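Local structure of rhodopsin (Todarodes pacificus, 2Z73) at residues N70-N75 against M126-I131; K321-I326 against D341-D346. The protein detects light through its retinal chromophore, whose 11-cis to all-trans isomerization probably triggers the conformational change that activates G-protein signalling to phospholipase C in squid vision. All blocks are in the same frame, centred on the assembly; numbering follows the deposited sequence.

Contact 1 of 2, residues N70-N75 against M126-I131. With BOG (octyl beta-D-glucopyranoside), chain C.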
# COMPACT_ATOMS: atom_id res chain seq x y z
N ASN A 70 -8.90 -6.35 10.72
CA ASN A 70 -7.81 -7.09 10.10
C ASN A 70 -8.12 -7.49 8.67
O ASN A 70 -7.22 -7.86 7.91
CB ASN A 70 -7.49 -8.33 10.93
CG ASN A 70 -6.61 -8.03 12.10
OD1 ASN A 70 -6.40 -8.87 12.96
ND2 ASN A 70 -6.08 -6.82 12.14
N MET A 71 -9.39 -7.43 8.31
CA MET A 71 -9.81 -7.75 6.95
C MET A 71 -9.11 -6.73 6.03
O MET A 71 -8.64 -7.07 4.95
CB MET A 71 -11.33 -7.64 6.82
CG MET A 71 -12.11 -8.81 7.44
SD MET A 71 -13.92 -8.57 7.50
CE MET A 71 -14.26 -8.29 5.71
N PHE A 72 -9.04 -5.47 6.49
CA PHE A 72 -8.39 -4.41 5.73
C PHE A 72 -6.95 -4.83 5.46
O PHE A 72 -6.45 -4.67 4.35
CB PHE A 72 -8.39 -3.08 6.49
CG PHE A 72 -9.75 -2.52 6.77
CD1 PHE A 72 -10.77 -2.58 5.83
CD2 PHE A 72 -10.02 -1.92 8.00
CE1 PHE A 72 -12.04 -2.06 6.11
CE2 PHE A 72 -11.29 -1.40 8.29
CZ PHE A 72 -12.29 -1.47 7.34
N ILE A 73 -6.28 -5.36 6.49
CA ILE A 73 -4.90 -5.80 6.36
C ILE A 73 -4.79 -6.87 5.29
O ILE A 73 -3.88 -6.86 4.46
CB ILE A 73 -4.35 -6.38 7.70
CG1 ILE A 73 -3.98 -5.25 8.66
CG2 ILE A 73 -3.11 -7.24 7.44
CD1 ILE A 73 -3.48 -5.74 10.02
N ILE A 74 -5.74 -7.80 5.30
CA ILE A 74 -5.74 -8.87 4.32
C ILE A 74 -5.94 -8.27 2.94
O ILE A 74 -5.20 -8.57 2.00
CB ILE A 74 -6.84 -9.92 4.65
CG1 ILE A 74 -6.43 -10.68 5.92
CG2 ILE A 74 -7.02 -10.90 3.49
CD1 ILE A 74 -7.50 -11.59 6.48
N ASN A 75 -6.94 -7.40 2.82
CA ASN A 75 -7.25 -6.75 1.55
C ASN A 75 -6.01 -6.04 1.01
O ASN A 75 -5.73 -6.09 -0.20
CB ASN A 75 -8.40 -5.75 1.73
CG ASN A 75 -8.81 -5.10 0.43
OD1 ASN A 75 -9.36 -5.75 -0.46
ND2 ASN A 75 -8.52 -3.81 0.29
N MET A 126 -5.71 1.64 3.21
CA MET A 126 -5.07 2.27 4.35
C MET A 126 -6.03 3.33 4.90
O MET A 126 -6.14 3.50 6.12
CB MET A 126 -3.73 2.90 3.96
CG MET A 126 -2.60 1.88 3.82
SD MET A 126 -0.99 2.59 3.38
CE MET A 126 -0.41 1.45 2.12
N ALA A 127 -6.74 4.01 4.01
CA ALA A 127 -7.70 5.02 4.44
C ALA A 127 -8.73 4.36 5.37
O ALA A 127 -9.01 4.86 6.46
CB ALA A 127 -8.40 5.64 3.23
N MET A 128 -9.29 3.23 4.94
CA MET A 128 -10.27 2.51 5.74
C MET A 128 -9.65 2.10 7.07
O MET A 128 -10.34 2.02 8.10
CB MET A 128 -10.76 1.25 5.03
CG MET A 128 -11.41 1.49 3.69
SD MET A 128 -12.69 2.75 3.82
CE MET A 128 -12.27 3.75 2.41
N ILE A 129 -8.35 1.83 7.05
CA ILE A 129 -7.67 1.43 8.26
C ILE A 129 -7.50 2.64 9.17
O ILE A 129 -7.59 2.52 10.39
CB ILE A 129 -6.28 0.84 7.98
CG1 ILE A 129 -6.42 -0.44 7.14
CG2 ILE A 129 -5.57 0.53 9.30
CD1 ILE A 129 -5.09 -1.05 6.72
N SER A 130 -7.26 3.79 8.56
CA SER A 130 -7.08 5.02 9.32
C SER A 130 -8.40 5.42 9.98
O SER A 130 -8.41 6.10 11.01
CB SER A 130 -6.61 6.15 8.40
OG SER A 130 -7.64 6.55 7.52
N ILE A 131 -9.51 5.00 9.37
CA ILE A 131 -10.83 5.31 9.90
C ILE A 131 -11.10 4.45 11.12
O ILE A 131 -11.61 4.94 12.14
CB ILE A 131 -11.90 5.04 8.85
CG1 ILE A 131 -11.69 5.98 7.66
CG2 ILE A 131 -13.27 5.22 9.44
CD1 ILE A 131 -12.70 5.80 6.55
C1 BOG C . -7.51 -5.45 17.49
O1 BOG C . -7.18 -4.38 16.72
C2 BOG C . -6.33 -5.50 18.42
O2 BOG C . -5.04 -5.72 17.72
C3 BOG C . -6.69 -6.64 19.27
O3 BOG C . -5.62 -6.68 20.14
C4 BOG C . -8.07 -6.37 19.98
O4 BOG C . -8.42 -7.44 20.79
C5 BOG C . -9.19 -6.31 19.03
O5 BOG C . -8.82 -5.21 18.20
C6 BOG C . -10.58 -6.03 19.73
O6 BOG C . -11.69 -6.00 18.68
C1' BOG C . -7.58 -4.85 15.46
C2' BOG C . -7.57 -3.63 14.69
C3' BOG C . -6.65 -3.97 13.57
C4' BOG C . -5.98 -2.73 13.39
C5' BOG C . -5.30 -2.89 12.08
C6' BOG C . -4.18 -2.02 12.25
C7' BOG C . -3.46 -2.22 10.98
C8' BOG C . -2.12 -1.93 11.37

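Contact 2 of 2, residues K321-I326 against D341-D346. With BOG (octyl beta-D-glucopyranoside), chain C.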
# COMPACT_ATOMS: atom_id res chain seq x y z
N LYS A 321 1.12 -9.64 17.74
CA LYS A 321 0.35 -10.84 17.43
C LYS A 321 0.86 -11.50 16.16
O LYS A 321 1.02 -12.72 16.11
CB LYS A 321 -1.14 -10.52 17.29
CG LYS A 321 -1.89 -10.46 18.62
CD LYS A 321 -3.36 -10.14 18.42
CE LYS A 321 -4.09 -10.07 19.75
NZ LYS A 321 -5.53 -9.73 19.59
N PHE A 322 1.12 -10.69 15.14
CA PHE A 322 1.60 -11.22 13.87
C PHE A 322 2.96 -11.87 14.04
O PHE A 322 3.23 -12.94 13.50
CB PHE A 322 1.71 -10.09 12.84
CG PHE A 322 2.19 -10.54 11.50
CD1 PHE A 322 1.49 -11.50 10.77
CD2 PHE A 322 3.34 -10.00 10.94
CE1 PHE A 322 1.93 -11.91 9.52
CE2 PHE A 322 3.79 -10.40 9.69
CZ PHE A 322 3.08 -11.35 8.98
N ARG A 323 3.83 -11.22 14.80
CA ARG A 323 5.16 -11.77 15.04
C ARG A 323 5.05 -13.07 15.82
O ARG A 323 5.88 -13.97 15.67
CB ARG A 323 6.01 -10.76 15.84
CG ARG A 323 6.62 -9.66 14.99
CD ARG A 323 7.21 -8.56 15.85
NE ARG A 323 8.19 -9.05 16.82
CZ ARG A 323 9.43 -9.44 16.53
NH1 ARG A 323 9.88 -9.39 15.28
NH2 ARG A 323 10.23 -9.86 17.50
N GLU A 324 4.02 -13.16 16.65
CA GLU A 324 3.80 -14.36 17.45
C GLU A 324 3.56 -15.49 16.46
O GLU A 324 4.32 -16.45 16.38
CB GLU A 324 2.56 -14.14 18.33
CG GLU A 324 2.52 -14.92 19.63
CD GLU A 324 1.14 -14.88 20.27
OE1 GLU A 324 1.01 -15.26 21.45
OE2 GLU A 324 0.18 -14.48 19.57
N ALA A 325 2.50 -15.34 15.67
CA ALA A 325 2.13 -16.32 14.66
C ALA A 325 3.31 -16.78 13.81
O ALA A 325 3.47 -17.96 13.56
CB ALA A 325 1.02 -15.73 13.77
N ILE A 326 4.13 -15.84 13.36
CA ILE A 326 5.27 -16.23 12.53
C ILE A 326 6.16 -17.20 13.30
O ILE A 326 6.51 -18.26 12.80
CB ILE A 326 6.10 -14.99 12.08
CG1 ILE A 326 5.25 -14.09 11.18
CG2 ILE A 326 7.33 -15.44 11.29
CD1 ILE A 326 6.01 -12.94 10.58
N ASP A 341 7.72 -13.57 24.48
CA ASP A 341 6.40 -13.52 25.09
C ASP A 341 6.00 -12.11 25.51
O ASP A 341 4.85 -11.70 25.32
CB ASP A 341 6.37 -14.43 26.32
CG ASP A 341 6.96 -15.79 26.04
OD1 ASP A 341 7.08 -16.61 26.98
OD2 ASP A 341 7.32 -16.05 24.87
N LYS A 342 6.95 -11.37 26.08
CA LYS A 342 6.68 -10.02 26.55
C LYS A 342 6.06 -9.09 25.51
O LYS A 342 5.46 -8.08 25.86
CB LYS A 342 7.96 -9.38 27.09
CG LYS A 342 8.31 -9.80 28.52
CD LYS A 342 9.46 -8.96 29.08
CE LYS A 342 9.54 -9.04 30.61
NZ LYS A 342 9.83 -10.41 31.12
N GLU A 343 6.19 -9.44 24.23
CA GLU A 343 5.64 -8.61 23.16
C GLU A 343 4.11 -8.64 23.11
O GLU A 343 3.48 -7.72 22.60
CB GLU A 343 6.20 -9.07 21.80
CG GLU A 343 7.71 -9.25 21.76
CD GLU A 343 8.22 -9.57 20.35
OE1 GLU A 343 9.43 -9.88 20.20
OE2 GLU A 343 7.42 -9.52 19.40
N THR A 344 3.52 -9.70 23.66
CA THR A 344 2.07 -9.87 23.65
C THR A 344 1.36 -9.54 24.97
O THR A 344 0.14 -9.63 25.07
CB THR A 344 1.71 -11.31 23.24
OG1 THR A 344 2.46 -12.23 24.03
CG2 THR A 344 2.03 -11.53 21.77
N GLU A 345 2.14 -9.16 25.98
CA GLU A 345 1.59 -8.83 27.29
C GLU A 345 0.43 -7.85 27.24
O GLU A 345 -0.66 -8.15 27.73
CB GLU A 345 2.69 -8.29 28.19
CG GLU A 345 3.84 -9.26 28.38
CD GLU A 345 4.96 -8.68 29.22
OE1 GLU A 345 5.47 -7.60 28.84
OE2 GLU A 345 5.32 -9.29 30.24
N ASP A 346 0.66 -6.67 26.66
CA ASP A 346 -0.38 -5.65 26.57
C ASP A 346 -1.68 -6.17 25.98
O ASP A 346 -2.75 -5.64 26.28
CB ASP A 346 0.11 -4.44 25.77
CG ASP A 346 0.98 -3.50 26.60
OD1 ASP A 346 2.09 -3.90 27.00
OD2 ASP A 346 0.55 -2.35 26.85
C1 BOG C . -7.51 -5.45 17.49
O1 BOG C . -7.18 -4.38 16.72
C2 BOG C . -6.33 -5.50 18.42
O2 BOG C . -5.04 -5.72 17.72
C3 BOG C . -6.69 -6.64 19.27
O3 BOG C . -5.62 -6.68 20.14
C4 BOG C . -8.07 -6.37 19.98
O4 BOG C . -8.42 -7.44 20.79
C5 BOG C . -9.19 -6.31 19.03
O5 BOG C . -8.82 -5.21 18.20
C6 BOG C . -10.58 -6.03 19.73
O6 BOG C . -11.69 -6.00 18.68
C1' BOG C . -7.58 -4.85 15.46
C2' BOG C . -7.57 -3.63 14.69
C3' BOG C . -6.65 -3.97 13.57
C4' BOG C . -5.98 -2.73 13.39
C5' BOG C . -5.30 -2.89 12.08
C6' BOG C . -4.18 -2.02 12.25
C7' BOG C . -3.46 -2.22 10.98
C8' BOG C . -2.12 -1.93 11.37

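Contact 1 of 2, residues N70-N75 against M126-I131
Phe72 meets Ile129 and Met128 where transmembrane helices 2 and 3 of the rhodopsin-type seven-helix bundle pass each other near the cytoplasmic side of the membrane. The two segments run almost antiparallel, at 165° between their N-to-C directions, and their axes come within 9.3 Å. The closest backbone pair is Phe72 and Ile129, with CA atoms 6.4 Å apart, and the Phe72 side chain points toward helix 104-138.

Its ring receives Met128 from above. Met128 CB lies 3.8 Å from the centroid of the Phe72 ring and 16° off the ring normal, a CH-pi contact over one face. The remainder of Met128 bends at chi2 and chi3 and leads away from segment 70-75, so it is the base of this side chain that does the touching. Met128 also touches Phe158 and Val159 of helix 149-167, and Phe72 touches Met155 of the same helix.

Ile129 works on the other part of Phe72, near its root. The two side chains slide past each other in opposite directions, and Ile129 CG1 comes to 3.4 Å from Phe72 CB. With CG1 beside the backbone N (chi1 -63°) and the chain extended to CD1, the longer branch is brought in toward the neighbouring helix. No hydrogen bond joins the segments, and the contact is mainly apolar packing of buried residues, although Phe72 CE2 also lies 3.6 Å from the backbone O of Met128. The shorter branch of Ile129 faces the octyl glucoside instead: its CG2 lies 3.9 Å from C7' of the alkyl chain, which Ile73 CD1 approaches at 3.6 Å.

Contact 2 of 2, residues K321-I326 against D341-D346
Regular helix in 321-326, with backbone bonds from Ala325 N to Lys321 O and from Ile326 N to Phe322 O, faces a turn at 341-344 that leads into the helix beginning at Glu345. Between the two segments Arg323 and Glu343 form a bidentate salt bridge. Arg323 presents NE and NH2 side-on: NE donates to Glu343 OE2 at 2.7 Å, and NH2 donates to Glu343 OE1 at 2.8 Å. The N-H...O angles are 169° and 175°, and the guanidinium and carboxylate planes lie only 17° apart, so two nearly straight bonds hold the groups almost coplanar. OE1 uses its syn lone pair; OE2 is also met on the syn side, though from somewhat out of the carboxylate plane. The bend of the arginine at chi3 turns this edge of the guanidinium toward the extended glutamate.

Both segments belong to the cytoplasmic region that follows the seventh transmembrane helix, and 320-329 corresponds to helix 8 of rhodopsin-type receptors. The guanidinium also ties into neighbouring backbone, with NH1 hydrogen-bonded to Ser316 O and NH2 to Cys337 O. Replacing Arg323 with an alanine would probably leave the Glu343 carboxylate without its cationic mate and these two carbonyls without their guanidinium donors.

Alongside the ion pair, Thr344 packs its methyl against Glu324, CG2 lying 3.8 Å from Glu324 CD, as the two side chains cross at about a right angle. The threonine hydroxyl turns back to its own segment: OG1 donates to Asp341 O at 2.8 Å, in the carbonyl plane. Asp341 O also accepts from Thr344 N, so two donors from one residue close the turn.

In the fold
Contact 1 precedes contact 2 along the chain, and their centres lie 20 Å apart; the nearest atoms are about 6 Å from each other, without touching. Contact 1 joins helices 70-87 and 104-138 inside the transmembrane bundle, whereas contact 2 links helix 320-329 with the approach to helix 345-351 in the cytoplasmic region, about 24 Å from the chain centre. They share no helix, but helix 31-61 connects their surroundings: Phe59 touches Ile73 and also meets the ring of Phe322. One octyl glucoside borders both, its alkyl chain at contact 1 and its sugar at Lys321. Contact 1 is part of the membrane bundle's packing, while contact 2 ties helix 320-329 to the following chain mainly through an ion pair.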